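PDB 3QLD: mandelate racemase/muconate lactonizing protein from Alicyclobacillus acidocaldarius LAA1, which is of unknown function but belongs to the enolase superfamily, joining an N-terminal alpha+beta capping domain to a TIM-barrel domain. Local coordinates for residues V34-A39 against E112-D117; E28-L33 against E59-A64; A159-G164 against L186-L191; F331-L336 against R366-A371. All coordinates share one frame; numbering follows the deposited sequence.

Contact 1: V34-A39 against E112-D117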
loop_
_atom_site.group_PDB
_atom_site.type_symbol
_atom_site.label_atom_id
_atom_site.label_comp_id
_atom_site.label_asym_id
_atom_site.label_seq_id
_atom_site.Cartn_x
_atom_site.Cartn_y
_atom_site.Cartn_z
ATOM N N VAL A 34 0.922 6.779 -20.313
ATOM C CA VAL A 34 2.202 7.438 -20.206
ATOM C C VAL A 34 2.808 7.427 -21.595
ATOM O O VAL A 34 2.830 6.382 -22.266
ATOM C CB VAL A 34 3.099 6.700 -19.247
ATOM C CG1 VAL A 34 4.455 7.320 -19.190
ATOM C CG2 VAL A 34 2.454 6.721 -17.802
ATOM N N GLN A 35 3.231 8.609 -22.030
ATOM C CA GLN A 35 3.892 8.735 -23.361
ATOM C C GLN A 35 5.234 9.353 -23.174
ATOM O O GLN A 35 5.352 10.448 -22.587
ATOM C CB GLN A 35 2.997 9.529 -24.329
ATOM C CG GLN A 35 3.756 10.024 -25.640
ATOM C CD GLN A 35 2.845 10.935 -26.483
ATOM O OE1 GLN A 35 2.008 11.631 -25.925
ATOM N NE2 GLN A 35 2.980 10.890 -27.858
ATOM N N LEU A 36 6.279 8.670 -23.662
ATOM C CA LEU A 36 7.656 9.208 -23.606
ATOM C C LEU A 36 8.134 9.475 -25.056
ATOM O O LEU A 36 7.782 8.733 -25.957
ATOM C CB LEU A 36 8.632 8.231 -22.941
ATOM C CG LEU A 36 8.245 7.833 -21.508
ATOM C CD1 LEU A 36 9.111 6.590 -21.112
ATOM C CD2 LEU A 36 8.529 9.042 -20.565
ATOM N N VAL A 37 8.866 10.551 -25.229
ATOM C CA VAL A 37 9.377 10.944 -26.571
ATOM C C VAL A 37 10.805 11.366 -26.472
ATOM O O VAL A 37 11.199 12.207 -25.618
ATOM C CB VAL A 37 8.648 12.137 -27.098
ATOM C CG1 VAL A 37 8.994 12.314 -28.591
ATOM C CG2 VAL A 37 7.127 11.969 -26.918
ATOM N N ASP A 38 11.594 10.847 -27.401
ATOM C CA ASP A 38 12.985 11.203 -27.388
ATOM C C ASP A 38 13.270 12.264 -28.478
ATOM O O ASP A 38 12.356 12.695 -29.209
ATOM C CB ASP A 38 13.857 9.941 -27.458
ATOM C CG ASP A 38 13.950 9.355 -28.845
ATOM O OD1 ASP A 38 14.433 8.199 -28.961
ATOM O OD2 ASP A 38 13.542 10.042 -29.807
ATOM N N ALA A 39 14.519 12.729 -28.514
ATOM C CA ALA A 39 14.910 13.818 -29.408
ATOM C C ALA A 39 14.712 13.432 -30.889
ATOM O O ALA A 39 14.443 14.302 -31.729
ATOM C CB ALA A 39 16.377 14.290 -29.085
ATOM N N GLU A 112 8.241 2.254 -15.738
ATOM C CA GLU A 112 9.111 1.160 -16.173
ATOM C C GLU A 112 8.668 0.568 -17.533
ATOM O O GLU A 112 9.511 0.328 -18.421
ATOM C CB GLU A 112 9.139 0.094 -15.099
ATOM C CG GLU A 112 10.281 -0.950 -15.307
ATOM C CD GLU A 112 9.727 -2.253 -15.852
ATOM O OE1 GLU A 112 8.542 -2.363 -16.331
ATOM O OE2 GLU A 112 10.450 -3.254 -15.732
HETATM N N MSE A 113 7.376 0.344 -17.706
HETATM C CA MSE A 113 6.864 -0.299 -18.914
HETATM C C MSE A 113 6.933 0.626 -20.158
HETATM O O MSE A 113 7.195 0.127 -21.282
HETATM C CB MSE A 113 5.464 -0.837 -18.710
HETATM C CG MSE A 113 5.492 -2.068 -17.736
HETATM SE SE MSE A 113 3.751 -2.544 -17.003
HETATM C CE MSE A 113 2.846 -3.513 -18.366
ATOM N N ALA A 114 6.750 1.940 -19.946
ATOM C CA ALA A 114 6.873 2.907 -21.066
ATOM C C ALA A 114 8.352 2.921 -21.498
ATOM O O ALA A 114 8.656 3.033 -22.711
ATOM C CB ALA A 114 6.398 4.270 -20.618
ATOM N N VAL A 115 9.295 2.791 -20.548
ATOM C CA VAL A 115 10.713 2.779 -20.923
ATOM C C VAL A 115 11.095 1.499 -21.745
ATOM O O VAL A 115 11.814 1.580 -22.770
ATOM C CB VAL A 115 11.608 2.949 -19.719
ATOM C CG1 VAL A 115 13.086 2.845 -20.093
ATOM C CG2 VAL A 115 11.347 4.305 -19.106
ATOM N N TRP A 116 10.609 0.342 -21.306
ATOM C CA TRP A 116 10.720 -0.899 -22.093
ATOM C C TRP A 116 10.149 -0.730 -23.503
ATOM O O TRP A 116 10.709 -1.250 -24.503
ATOM C CB TRP A 116 10.000 -2.053 -21.384
ATOM C CG TRP A 116 10.852 -2.779 -20.389
ATOM C CD1 TRP A 116 10.876 -2.606 -19.037
ATOM C CD2 TRP A 116 11.781 -3.838 -20.668
ATOM N NE1 TRP A 116 11.786 -3.465 -18.457
ATOM C CE2 TRP A 116 12.333 -4.249 -19.438
ATOM C CE3 TRP A 116 12.176 -4.497 -21.847
ATOM C CZ2 TRP A 116 13.283 -5.267 -19.345
ATOM C CZ3 TRP A 116 13.160 -5.516 -21.753
ATOM C CH2 TRP A 116 13.687 -5.881 -20.508
ATOM N N ASP A 117 9.026 -0.026 -23.583
ATOM C CA ASP A 117 8.289 0.112 -24.805
ATOM C C ASP A 117 9.079 1.040 -25.719
ATOM O O ASP A 117 9.208 0.768 -26.917
ATOM C CB ASP A 117 6.871 0.656 -24.512
ATOM C CG ASP A 117 5.981 0.681 -25.734
ATOM O OD1 ASP A 117 5.330 -0.358 -26.035
ATOM O OD2 ASP A 117 5.943 1.778 -26.391
#
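Leu36 and Ala114 meet with no flat group between them: the indole of Trp116 and the carboxylate of Glu112 lie well back from the strand. There the two are tied by a weak bond from Trp116 NE1 to Glu112 OE2 (3.0 Å, bent to 125° at the hydrogen), and the indole packs edge-to-face with Phe277. Two backbone N-H groups, of Phe277 and Gly278, also grip the Glu112 carboxylate, so this side of the helix faces the barrel domain. The Asp117 carboxylate does not touch segment 34-39: OD2 accepts from Trp45 N on strand 43-48, OD1 from His308 NE2 and Val356 N. The side chains that touch across the contact are all aliphatic. Ala114 CB is received by two residues on the same strand face, Leu36 CD1 at 3.6 Å and Val34 CG1 at 3.9 Å. This is sheet-on-helix packing in the capping domain, with strand 25-38 lying against helix 105-123; the local axes come within 8.5 Å and make an angle of 42°. With only a methyl at Ala114, the backbones can come close, Val34 CA lying 6.6 Å from Ala114 CA. Leu36 holds CG anti to its carbonyl carbon (chi1 -58°), which sets CD1 between the Ala114 methyl and Val115 CG2, 3.8 Å from the latter. Phe76 of helix 61-80 touches both Leu36 and Val115. Further along, Asp38 OD1 forms a salt bridge with Arg122.

Contact 2: E28-L33 against E59-A64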
loop_
_atom_site.group_PDB
_atom_site.type_symbol
_atom_site.label_atom_id
_atom_site.label_comp_id
_atom_site.label_asym_id
_atom_site.label_seq_id
_atom_site.Cartn_x
_atom_site.Cartn_y
_atom_site.Cartn_z
ATOM N N GLU A 28 -18.140 4.374 -17.572
ATOM C CA GLU A 28 -16.894 4.778 -18.282
ATOM C C GLU A 28 -15.651 4.274 -17.560
ATOM O O GLU A 28 -15.624 4.270 -16.320
ATOM C CB GLU A 28 -16.779 6.297 -18.494
ATOM C CG GLU A 28 -18.018 6.987 -19.146
ATOM C CD GLU A 28 -17.712 7.992 -20.298
ATOM O OE1 GLU A 28 -18.560 8.073 -21.208
ATOM O OE2 GLU A 28 -16.686 8.724 -20.320
ATOM N N LYS A 29 -14.636 3.876 -18.338
ATOM C CA LYS A 29 -13.342 3.421 -17.814
ATOM C C LYS A 29 -12.341 4.556 -17.795
ATOM O O LYS A 29 -12.001 5.111 -18.854
ATOM C CB LYS A 29 -12.760 2.252 -18.653
ATOM C CG LYS A 29 -11.348 1.706 -18.201
ATOM C CD LYS A 29 -11.465 0.933 -16.860
ATOM C CE LYS A 29 -10.144 0.256 -16.419
ATOM N NZ LYS A 29 -8.968 1.146 -16.634
ATOM N N GLN A 30 -11.886 4.915 -16.603
ATOM C CA GLN A 30 -10.811 5.883 -16.476
ATOM C C GLN A 30 -9.483 5.169 -16.597
ATOM O O GLN A 30 -9.266 4.053 -16.086
ATOM C CB GLN A 30 -10.832 6.641 -15.154
ATOM C CG GLN A 30 -12.127 7.463 -14.931
ATOM C CD GLN A 30 -12.037 8.256 -13.619
ATOM O OE1 GLN A 30 -11.081 9.010 -13.378
ATOM N NE2 GLN A 30 -13.010 8.049 -12.756
ATOM N N ALA A 31 -8.572 5.810 -17.289
ATOM C CA ALA A 31 -7.281 5.215 -17.517
ATOM C C ALA A 31 -6.232 6.295 -17.581
ATOM O O ALA A 31 -6.565 7.444 -17.918
ATOM C CB ALA A 31 -7.339 4.397 -18.852
ATOM N N ILE A 32 -4.967 5.971 -17.294
ATOM C CA ILE A 32 -3.853 6.962 -17.469
ATOM C C ILE A 32 -2.846 6.362 -18.454
ATOM O O ILE A 32 -2.357 5.193 -18.213
ATOM C CB ILE A 32 -3.116 7.249 -16.144
ATOM C CG1 ILE A 32 -4.001 8.036 -15.159
ATOM C CG2 ILE A 32 -1.866 8.129 -16.389
ATOM C CD1 ILE A 32 -3.280 8.163 -13.745
ATOM N N LEU A 33 -2.593 7.047 -19.573
ATOM C CA LEU A 33 -1.458 6.613 -20.441
ATOM C C LEU A 33 -0.233 7.445 -20.298
ATOM O O LEU A 33 -0.311 8.688 -20.170
ATOM C CB LEU A 33 -1.901 6.559 -21.906
ATOM C CG LEU A 33 -3.154 5.727 -22.227
ATOM C CD1 LEU A 33 -3.431 5.800 -23.763
ATOM C CD2 LEU A 33 -2.892 4.284 -21.865
ATOM N N GLU A 59 -4.180 1.691 -4.784
ATOM C CA GLU A 59 -3.993 2.750 -5.828
ATOM C C GLU A 59 -5.296 3.033 -6.586
ATOM O O GLU A 59 -6.100 2.140 -6.835
ATOM C CB GLU A 59 -2.792 2.351 -6.775
ATOM C CG GLU A 59 -1.413 2.253 -6.012
ATOM C CD GLU A 59 -0.322 1.869 -7.018
ATOM O OE1 GLU A 59 0.142 2.802 -7.698
ATOM O OE2 GLU A 59 -0.055 0.671 -7.190
ATOM N N CYS A 60 -5.557 4.290 -6.927
ATOM C CA CYS A 60 -6.656 4.543 -7.791
ATOM C C CYS A 60 -6.191 5.629 -8.765
ATOM O O CYS A 60 -5.065 6.189 -8.629
ATOM C CB CYS A 60 -7.924 4.929 -6.981
ATOM S SG CYS A 60 -7.724 6.598 -6.084
ATOM N N THR A 61 -7.054 5.981 -9.713
ATOM C CA THR A 61 -6.685 6.905 -10.800
ATOM C C THR A 61 -6.212 8.233 -10.252
ATOM O O THR A 61 -5.195 8.758 -10.674
ATOM C CB THR A 61 -7.821 7.189 -11.750
ATOM O OG1 THR A 61 -8.462 5.966 -12.037
ATOM C CG2 THR A 61 -7.229 7.739 -13.111
ATOM N N ASP A 62 -6.936 8.728 -9.249
ATOM C CA ASP A 62 -6.653 10.032 -8.681
ATOM C C ASP A 62 -5.285 10.088 -8.031
ATOM O O ASP A 62 -4.507 11.074 -8.202
ATOM C CB ASP A 62 -7.729 10.389 -7.612
ATOM C CG ASP A 62 -8.989 10.995 -8.193
ATOM O OD1 ASP A 62 -9.006 11.468 -9.356
ATOM O OD2 ASP A 62 -9.995 10.978 -7.463
ATOM N N THR A 63 -4.981 9.070 -7.264
ATOM C CA THR A 63 -3.757 9.061 -6.514
ATOM C C THR A 63 -2.562 8.717 -7.419
ATOM O O THR A 63 -1.492 9.301 -7.239
ATOM C CB THR A 63 -3.784 8.141 -5.280
ATOM O OG1 THR A 63 -4.097 6.808 -5.679
ATOM C CG2 THR A 63 -4.882 8.654 -4.250
ATOM N N ALA A 64 -2.788 7.826 -8.387
ATOM C CA ALA A 64 -1.723 7.504 -9.344
ATOM C C ALA A 64 -1.341 8.776 -10.180
ATOM O O ALA A 64 -0.187 9.030 -10.487
ATOM C CB ALA A 64 -2.210 6.298 -10.309
#
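Apolar packing joins Ile32 to Thr61 and Ala64. The Ile32 and Thr61 side chains pass alongside each other in opposite senses, bringing Ile32 CG1 within 3.8 Å of Thr61 CG2. One turn further along the helix, Ile32 CD1 lies 4.1 Å from Ala64 CB. The same CD1 also makes a van der Waals contact with the backbone carbonyl of Thr61, 3.7 Å from Thr61 O. Thr61 carries its methyl anti to the backbone N, with OG1 at chi1 -44°. The methyl therefore faces Ile32, while the hydroxyl lies 4.0 Å from Gln30 CB and makes a weak bond to Leu51 O. Helix 61-80 thus begins against the strand 25-38 face of the capping-domain sheet, with Trp65 and Leu68 of the same helix continuing the cover over Ile32. Polar links run through a third party: Arg10 on strand 3-15 donates to Gln30 OE1 and forms a salt bridge with Asp62 OD1, tying strand and helix together indirectly. Asp62 also reaches the dimer partner, its OD2 bonding to His71 of the second subunit. At the helix start Cys60 is the N-cap residue, and its carbonyl O takes two donors, Ala64 N at 2.8 Å and Thr63 OG1 at 3.2 Å. On the strand, Lys29 bends forward along its own strand, bringing NZ 3.0 Å from Gln30 O, tilted 34° from the carbonyl plane, while the side chain packs on Tyr300 of the barrel domain.

Contact 3: A159-G164 against L186-L191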
loop_
_atom_site.group_PDB
_atom_site.type_symbol
_atom_site.label_atom_id
_atom_site.label_comp_id
_atom_site.label_asym_id
_atom_site.label_seq_id
_atom_site.Cartn_x
_atom_site.Cartn_y
_atom_site.Cartn_z
ATOM N N ALA A 159 -22.875 -19.696 -24.280
ATOM C CA ALA A 159 -22.548 -18.524 -25.105
ATOM C C ALA A 159 -21.050 -18.308 -25.154
ATOM O O ALA A 159 -20.498 -18.083 -26.241
ATOM C CB ALA A 159 -23.267 -17.277 -24.598
ATOM N N ALA A 160 -20.372 -18.463 -24.001
ATOM C CA ALA A 160 -18.918 -18.338 -23.997
ATOM C C ALA A 160 -18.295 -19.455 -24.803
ATOM O O ALA A 160 -17.312 -19.267 -25.520
ATOM C CB ALA A 160 -18.362 -18.345 -22.544
ATOM N N VAL A 161 -18.817 -20.644 -24.618
ATOM C CA VAL A 161 -18.198 -21.806 -25.266
ATOM C C VAL A 161 -18.388 -21.693 -26.811
ATOM O O VAL A 161 -17.439 -21.920 -27.571
ATOM C CB VAL A 161 -18.771 -23.134 -24.755
ATOM C CG1 VAL A 161 -18.183 -24.335 -25.557
ATOM C CG2 VAL A 161 -18.476 -23.292 -23.273
ATOM N N GLU A 162 -19.591 -21.275 -27.218
ATOM C CA GLU A 162 -19.948 -21.174 -28.633
ATOM C C GLU A 162 -18.951 -20.236 -29.280
ATOM O O GLU A 162 -18.670 -20.345 -30.487
ATOM C CB GLU A 162 -21.378 -20.664 -28.803
ATOM C CG GLU A 162 -22.464 -21.723 -28.546
ATOM C CD GLU A 162 -23.860 -21.136 -28.253
ATOM O OE1 GLU A 162 -24.064 -19.894 -28.368
ATOM O OE2 GLU A 162 -24.779 -21.929 -27.907
ATOM N N GLN A 163 -18.347 -19.359 -28.466
ATOM C CA GLN A 163 -17.487 -18.294 -29.009
ATOM C C GLN A 163 -16.030 -18.697 -29.041
ATOM O O GLN A 163 -15.190 -17.975 -29.565
ATOM C CB GLN A 163 -17.700 -17.009 -28.237
ATOM C CG GLN A 163 -19.116 -16.470 -28.400
ATOM C CD GLN A 163 -19.375 -15.274 -27.541
ATOM O OE1 GLN A 163 -18.802 -14.213 -27.766
ATOM N NE2 GLN A 163 -20.246 -15.426 -26.546
ATOM N N GLY A 164 -15.746 -19.873 -28.481
ATOM C CA GLY A 164 -14.423 -20.479 -28.491
ATOM C C GLY A 164 -13.504 -20.270 -27.283
ATOM O O GLY A 164 -12.325 -20.696 -27.315
ATOM N N LEU A 186 -20.851 -31.085 -15.224
ATOM C CA LEU A 186 -21.583 -32.220 -15.836
ATOM C C LEU A 186 -21.785 -31.958 -17.345
ATOM O O LEU A 186 -21.410 -32.790 -18.187
ATOM C CB LEU A 186 -22.908 -32.495 -15.099
ATOM C CG LEU A 186 -23.775 -33.680 -15.634
ATOM C CD1 LEU A 186 -22.952 -34.978 -15.943
ATOM C CD2 LEU A 186 -24.988 -33.991 -14.712
ATOM N N ARG A 187 -22.259 -30.761 -17.659
ATOM C CA ARG A 187 -22.486 -30.313 -19.051
ATOM C C ARG A 187 -21.213 -30.203 -19.882
ATOM O O ARG A 187 -21.231 -30.462 -21.095
ATOM C CB ARG A 187 -23.226 -28.969 -19.052
ATOM C CG ARG A 187 -23.573 -28.412 -20.438
ATOM C CD ARG A 187 -24.268 -27.076 -20.274
ATOM N NE ARG A 187 -25.078 -26.603 -21.413
ATOM C CZ ARG A 187 -26.322 -27.004 -21.670
ATOM N NH1 ARG A 187 -26.913 -27.896 -20.893
ATOM N NH2 ARG A 187 -27.006 -26.472 -22.670
ATOM N N TYR A 188 -20.105 -29.846 -19.245
ATOM C CA TYR A 188 -18.839 -29.648 -19.952
ATOM C C TYR A 188 -17.698 -30.436 -19.335
ATOM O O TYR A 188 -16.821 -29.860 -18.658
ATOM C CB TYR A 188 -18.472 -28.144 -20.044
ATOM C CG TYR A 188 -19.349 -27.378 -21.013
ATOM C CD1 TYR A 188 -19.154 -27.485 -22.413
ATOM C CD2 TYR A 188 -20.416 -26.617 -20.557
ATOM C CE1 TYR A 188 -20.020 -26.771 -23.332
ATOM C CE2 TYR A 188 -21.259 -25.923 -21.455
ATOM C CZ TYR A 188 -21.040 -25.998 -22.823
ATOM O OH TYR A 188 -21.922 -25.349 -23.660
ATOM N N PRO A 189 -17.672 -31.764 -19.577
ATOM C CA PRO A 189 -16.717 -32.627 -18.891
ATOM C C PRO A 189 -15.268 -32.299 -19.116
ATOM O O PRO A 189 -14.431 -32.643 -18.286
ATOM C CB PRO A 189 -17.011 -34.023 -19.481
ATOM C CG PRO A 189 -18.457 -33.969 -19.864
ATOM C CD PRO A 189 -18.633 -32.546 -20.393
ATOM N N ASP A 190 -14.933 -31.668 -20.222
ATOM C CA ASP A 190 -13.514 -31.431 -20.519
ATOM C C ASP A 190 -13.091 -29.966 -20.531
ATOM O O ASP A 190 -11.932 -29.655 -20.864
ATOM C CB ASP A 190 -13.112 -32.107 -21.847
ATOM C CG ASP A 190 -13.365 -33.611 -21.808
ATOM O OD1 ASP A 190 -12.659 -34.273 -21.009
ATOM O OD2 ASP A 190 -14.293 -34.111 -22.510
ATOM N N LEU A 191 -14.021 -29.084 -20.198
ATOM C CA LEU A 191 -13.734 -27.648 -20.213
ATOM C C LEU A 191 -12.881 -27.222 -19.005
ATOM O O LEU A 191 -13.170 -27.634 -17.879
ATOM C CB LEU A 191 -15.041 -26.896 -20.173
ATOM C CG LEU A 191 -15.036 -25.378 -20.129
ATOM C CD1 LEU A 191 -14.408 -24.834 -21.406
ATOM C CD2 LEU A 191 -16.433 -25.076 -20.069
#
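Val161 meets the ring of Tyr188 with every atom of its branched side chain. CB lies 4.0 Å from Tyr188 OH, near the outer end of the ring. CG1 lies beyond the ring's border, 3.8 Å from Tyr188 CE1. CG2, anti to the carbonyl carbon, comes over the face: it stands 3.7 Å above the ring plane, shifted toward the rim, and 24° off the normal through the ring centroid, a CH-pi contact. The same methyl also touches Leu191 CD2 at 4.2 Å. Tyr188 and Leu191 are the ends of a type I beta turn, closed by Leu191 N to Tyr188 O at 3.3 Å, which brings both onto Val161. The phenol is held at its hydroxyl by Asp158 OD1, which also salt-bridges Arg187 NE. Gly164, with positive phi, completes a Schellman motif, its N bonding to Val161 O at 2.8 Å. Both segments are exits from helices, where the chain turns back toward strands 167-171 and 192-196. The contact thus packs the last turn of helix 150-162 against the turn that follows helix 178-187, at the end of the barrel where those strands begin, and Leu191 reaches inward to Val168.

Contact 4: F331-L336 against R366-A371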
loop_
_atom_site.group_PDB
_atom_site.type_symbol
_atom_site.label_atom_id
_atom_site.label_comp_id
_atom_site.label_asym_id
_atom_site.label_seq_id
_atom_site.Cartn_x
_atom_site.Cartn_y
_atom_site.Cartn_z
ATOM N N PHE A 331 -15.169 -2.149 -25.312
ATOM C CA PHE A 331 -15.282 -0.775 -25.867
ATOM C C PHE A 331 -15.750 -0.656 -27.324
ATOM O O PHE A 331 -15.139 -1.257 -28.194
ATOM C CB PHE A 331 -13.912 -0.126 -25.841
ATOM C CG PHE A 331 -13.263 -0.111 -24.493
ATOM C CD1 PHE A 331 -13.704 0.765 -23.516
ATOM C CD2 PHE A 331 -12.140 -0.920 -24.226
ATOM C CE1 PHE A 331 -13.093 0.812 -22.257
ATOM C CE2 PHE A 331 -11.505 -0.880 -22.973
ATOM C CZ PHE A 331 -12.008 -0.004 -21.971
ATOM N N GLU A 332 -16.747 0.207 -27.585
ATOM C CA GLU A 332 -17.105 0.623 -28.949
ATOM C C GLU A 332 -15.863 1.156 -29.687
ATOM O O GLU A 332 -15.679 0.849 -30.849
ATOM C CB GLU A 332 -18.227 1.708 -28.956
ATOM C CG GLU A 332 -18.705 2.247 -30.394
ATOM C CD GLU A 332 -17.971 3.523 -30.920
ATOM O OE1 GLU A 332 -17.619 4.436 -30.136
ATOM O OE2 GLU A 332 -17.743 3.632 -32.144
ATOM N N GLN A 333 -15.048 1.954 -28.995
ATOM C CA GLN A 333 -13.887 2.592 -29.570
ATOM C C GLN A 333 -12.775 2.614 -28.511
ATOM O O GLN A 333 -12.958 3.200 -27.430
ATOM C CB GLN A 333 -14.246 4.035 -29.950
ATOM C CG GLN A 333 -13.043 4.893 -30.301
ATOM C CD GLN A 333 -12.551 4.605 -31.692
ATOM O OE1 GLN A 333 -13.259 4.894 -32.678
ATOM N NE2 GLN A 333 -11.352 4.011 -31.799
ATOM N N ASP A 334 -11.652 1.995 -28.862
ATOM C CA ASP A 334 -10.452 1.832 -28.029
ATOM C C ASP A 334 -9.323 2.752 -28.558
ATOM O O ASP A 334 -9.527 3.489 -29.523
ATOM C CB ASP A 334 -10.057 0.335 -28.094
ATOM C CG ASP A 334 -9.151 -0.122 -26.938
ATOM O OD1 ASP A 334 -8.667 0.723 -26.202
ATOM O OD2 ASP A 334 -8.886 -1.350 -26.810
ATOM N N VAL A 335 -8.153 2.736 -27.940
ATOM C CA VAL A 335 -7.080 3.672 -28.282
ATOM C C VAL A 335 -6.069 3.154 -29.328
ATOM O O VAL A 335 -5.022 3.766 -29.565
ATOM C CB VAL A 335 -6.348 4.130 -26.990
ATOM C CG1 VAL A 335 -7.391 4.486 -25.921
ATOM C CG2 VAL A 335 -5.469 3.002 -26.477
ATOM N N LEU A 336 -6.419 2.062 -29.981
ATOM C CA LEU A 336 -5.593 1.493 -31.060
ATOM C C LEU A 336 -6.273 1.678 -32.407
ATOM O O LEU A 336 -7.475 1.690 -32.483
ATOM C CB LEU A 336 -5.338 0.004 -30.828
ATOM C CG LEU A 336 -4.694 -0.371 -29.463
ATOM C CD1 LEU A 336 -4.525 -1.894 -29.440
ATOM C CD2 LEU A 336 -3.347 0.315 -29.335
ATOM N N ARG A 366 -6.883 11.544 -27.978
ATOM C CA ARG A 366 -7.234 12.940 -27.793
ATOM C C ARG A 366 -8.688 13.161 -27.415
ATOM O O ARG A 366 -8.967 13.943 -26.478
ATOM C CB ARG A 366 -6.866 13.744 -29.026
ATOM C CG ARG A 366 -5.478 14.286 -28.941
ATOM C CD ARG A 366 -5.493 15.798 -29.354
ATOM N NE ARG A 366 -6.591 16.093 -30.305
ATOM C CZ ARG A 366 -7.033 17.308 -30.644
ATOM N NH1 ARG A 366 -6.471 18.420 -30.150
ATOM N NH2 ARG A 366 -8.042 17.408 -31.503
ATOM N N ARG A 367 -9.612 12.449 -28.080
ATOM C CA ARG A 367 -11.040 12.596 -27.752
ATOM C C ARG A 367 -11.360 12.171 -26.311
ATOM O O ARG A 367 -12.164 12.842 -25.645
ATOM C CB ARG A 367 -11.968 11.869 -28.744
ATOM C CG ARG A 367 -13.543 11.895 -28.352
ATOM C CD ARG A 367 -14.226 13.334 -28.401
ATOM N NE ARG A 367 -15.642 13.340 -27.942
ATOM C CZ ARG A 367 -16.064 13.438 -26.668
ATOM N NH1 ARG A 367 -15.194 13.516 -25.647
ATOM N NH2 ARG A 367 -17.378 13.443 -26.402
ATOM N N PHE A 368 -10.737 11.076 -25.850
ATOM C CA PHE A 368 -11.064 10.510 -24.567
ATOM C C PHE A 368 -10.335 11.224 -23.394
ATOM O O PHE A 368 -10.623 10.918 -22.228
ATOM C CB PHE A 368 -10.737 9.002 -24.574
ATOM C CG PHE A 368 -11.562 8.194 -25.557
ATOM C CD1 PHE A 368 -12.920 8.479 -25.751
ATOM C CD2 PHE A 368 -11.007 7.087 -26.215
ATOM C CE1 PHE A 368 -13.711 7.703 -26.612
ATOM C CE2 PHE A 368 -11.774 6.295 -27.090
ATOM C CZ PHE A 368 -13.131 6.591 -27.292
ATOM N N SER A 369 -9.436 12.171 -23.708
ATOM C CA SER A 369 -8.626 12.881 -22.688
ATOM C C SER A 369 -9.404 13.849 -21.788
ATOM O O SER A 369 -10.128 14.726 -22.247
ATOM C CB SER A 369 -7.425 13.577 -23.330
ATOM O OG SER A 369 -6.391 12.635 -23.629
ATOM N N THR A 370 -9.301 13.673 -20.481
ATOM C CA THR A 370 -9.976 14.612 -19.580
ATOM C C THR A 370 -8.954 15.492 -18.939
ATOM O O THR A 370 -9.297 16.505 -18.283
ATOM C CB THR A 370 -10.748 13.939 -18.457
ATOM O OG1 THR A 370 -9.854 13.164 -17.672
ATOM C CG2 THR A 370 -11.867 13.087 -18.999
ATOM N N ALA A 371 -7.699 15.112 -19.099
ATOM C CA ALA A 371 -6.569 15.918 -18.609
ATOM C C ALA A 371 -5.289 15.497 -19.326
ATOM O O ALA A 371 -5.126 14.306 -19.771
ATOM C CB ALA A 371 -6.405 15.786 -17.073
#
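The junction between the two domains is packed here: loop 331-336 of the barrel domain meets the end of helix 362-368, where the chain leaves the barrel and enters strand 369-376 of the capping-domain sheet. That strand starts with a classic beta bulge, Thr370 and Ala371 both facing Arg10 on strand 3-15. Phe368, the last aromatic before it, sets the outer end of its ring against the loop. Gln333 CB sits at the ring edge, in the ring plane, 3.9 Å from Phe368 CZ, and Gln333 CG comes nearer, 3.5 Å from the same CZ. The backbone Gln333 O approaches obliquely, 3.3 Å from Phe368 CE2. Further round, Val335 CG1 lies near the ring plane at 4.5 Å from Phe368 CD2, and Leu13 of strand 3-15 also packs on the ring. Gln333 starts out with CG anti to its backbone N, then bends at chi2 (78°), which turns the amide away from the phenylalanine; the amide and ring planes stand 48° apart. The bend lets the amide fold onto its own loop, where NE2 donates an almost straight bond (171°) to Asp334 O at 3.0 Å, in the carbonyl plane and on a lone pair. This fixes the rotation of the amide, leaving the CB and CG methylenes to meet the ring. Asp334 braces the loop from within: OD2 bonds to Ser327 OG, while OD1 takes Gly303 N and also, at 2.7 Å from above the carboxylate plane, Val335 N.

Contacts 1 and 2 use adjoining segments of strand 25-38, their centres 18 Å apart, and pack it against helices 105-123 and 61-80, which follow each other in the chain. Contact 4 reaches the same sheet through strand 369-376; its centre is 13 Å from that of contact 2, and the two touch where Lys29 CB meets Phe331 CE1 at 3.9 Å, bringing strand and barrel loop together. Contact 3 stands apart, in the barrel beyond the chain's centre, with centres 41 Å from contact 1 and 34 Å from contact 4. As in relatives, the active site probably lies between the capping domain and the opposite end of the barrel from contact 3.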